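Local coordinates for Lmo1499 protein (Listeria monocytogenes, PDB 4IIW) that probably acts as a membrane-bound lytic endotransglycosylase that cuts nascent peptidoglycan strands and so ends their elongation, at residues B[69-72]-B[76-79]. Residues are numbered along the deposited sequence; the frame is centred on the assembly and turned at random.
Sequences SFYV and NDTN
With chi1 of V72 at 172°, its CG1 branch lies beside the residue's own carbonyl carbon and reaches forward to the turn, 3.2 Å from the backbone O of D77. Farther out, the same methyl comes to 4.4 Å from CG2 of T78. D77 turns its carboxylate toward the Y71 ring, chi1 -64° setting CG beside the backbone N. OD2 approaches CE1 of that ring obliquely at 3.8 Å; ring and carboxylate planes are inclined by 43°. The backbone closes a Schellman motif here: N76, the C-prime residue with positive phi, turns the chain so that the amide N of D77 donates to O of V72 over 2.9 Å, in the carbonyl plane but bent. D77 then forms the centre of an inverse gamma turn, closed by a weak hydrogen bond from T78 N to N76 O. N76 ND2 makes hydrogen bonds to M91 O and V61 O of a second subunit. Helix 93-102 meets Y71 and D77, D77 OD1 receiving a weak hydrogen bond from Q101, whereas I49 of helix 49-58 packs on V72 and T78; between them, this C-terminal end of helix 65-75 leads through the loop toward strand 83-87.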
loop_
_atom_site.group_PDB
_atom_site.type_symbol
_atom_site.label_atom_id
_atom_site.label_comp_id
_atom_site.label_asym_id
_atom_site.label_seq_id
_atom_site.Cartn_x
_atom_site.Cartn_y
_atom_site.Cartn_z
ATOM N N SER B 69 10.468 1.808 -3.573
ATOM C CA SER B 69 10.112 1.653 -4.972
ATOM C C SER B 69 8.622 1.865 -5.157
ATOM O O SER B 69 8.187 2.463 -6.153
ATOM C CB SER B 69 10.480 0.273 -5.498
ATOM O OG SER B 69 11.882 0.153 -5.581
ATOM N N PHE B 70 7.843 1.374 -4.200
ATOM C CA PHE B 70 6.405 1.521 -4.263
ATOM C C PHE B 70 6.026 2.992 -4.148
ATOM O O PHE B 70 5.139 3.454 -4.831
ATOM C CB PHE B 70 5.726 0.707 -3.147
ATOM C CG PHE B 70 4.230 0.823 -3.148
ATOM C CD1 PHE B 70 3.458 0.030 -3.980
ATOM C CD2 PHE B 70 3.591 1.734 -2.325
ATOM C CE1 PHE B 70 2.094 0.155 -3.989
ATOM C CE2 PHE B 70 2.220 1.852 -2.331
ATOM C CZ PHE B 70 1.476 1.067 -3.158
ATOM N N TYR B 71 6.710 3.734 -3.287
ATOM C CA TYR B 71 6.391 5.153 -3.124
ATOM C C TYR B 71 6.566 5.888 -4.445
ATOM O O TYR B 71 5.685 6.664 -4.887
ATOM C CB TYR B 71 7.284 5.786 -2.061
ATOM C CG TYR B 71 6.997 7.236 -1.835
ATOM C CD1 TYR B 71 7.450 8.197 -2.720
ATOM C CD2 TYR B 71 6.292 7.655 -0.717
ATOM C CE1 TYR B 71 7.189 9.533 -2.515
ATOM C CE2 TYR B 71 6.025 8.987 -0.497
ATOM C CZ TYR B 71 6.473 9.929 -1.397
ATOM O OH TYR B 71 6.202 11.275 -1.192
ATOM N N VAL B 72 7.717 5.630 -5.063
ATOM C CA VAL B 72 8.100 6.289 -6.321
ATOM C C VAL B 72 7.089 6.012 -7.424
ATOM O O VAL B 72 6.685 6.905 -8.154
ATOM C CB VAL B 72 9.488 5.807 -6.777
ATOM C CG1 VAL B 72 9.816 6.327 -8.148
ATOM C CG2 VAL B 72 10.555 6.206 -5.773
ATOM N N ASN B 76 4.299 8.400 -8.895
ATOM C CA ASN B 76 4.792 8.571 -10.267
ATOM C C ASN B 76 5.970 9.535 -10.383
ATOM O O ASN B 76 6.116 10.217 -11.376
ATOM C CB ASN B 76 3.683 8.988 -11.232
ATOM C CG ASN B 76 3.998 8.602 -12.668
ATOM O OD1 ASN B 76 4.620 7.563 -12.904
ATOM N ND2 ASN B 76 3.539 9.409 -13.635
ATOM N N ASP B 77 6.817 9.525 -9.366
ATOM C CA ASP B 77 8.015 10.358 -9.280
ATOM C C ASP B 77 9.200 9.617 -9.881
ATOM O O ASP B 77 10.207 9.359 -9.198
ATOM C CB ASP B 77 8.318 10.650 -7.795
ATOM C CG ASP B 77 7.203 11.478 -7.095
ATOM O OD1 ASP B 77 6.541 12.300 -7.755
ATOM O OD2 ASP B 77 7.012 11.324 -5.870
ATOM N N THR B 78 9.092 9.269 -11.158
ATOM C CA THR B 78 10.126 8.472 -11.814
ATOM C C THR B 78 11.289 9.269 -12.431
ATOM O O THR B 78 12.296 8.677 -12.824
ATOM C CB THR B 78 9.512 7.584 -12.925
ATOM O OG1 THR B 78 8.875 8.414 -13.906
ATOM C CG2 THR B 78 8.503 6.629 -12.337
ATOM N N ASN B 79 11.154 10.585 -12.520
ATOM C CA ASN B 79 12.200 11.439 -13.080
ATOM C C ASN B 79 13.351 11.717 -12.087
ATOM O O ASN B 79 13.667 12.866 -11.804
ATOM C CB ASN B 79 11.584 12.769 -13.575
ATOM C CG ASN B 79 10.834 13.549 -12.458
ATOM O OD1 ASN B 79 10.357 12.974 -11.481
ATOM N ND2 ASN B 79 10.733 14.862 -12.625
#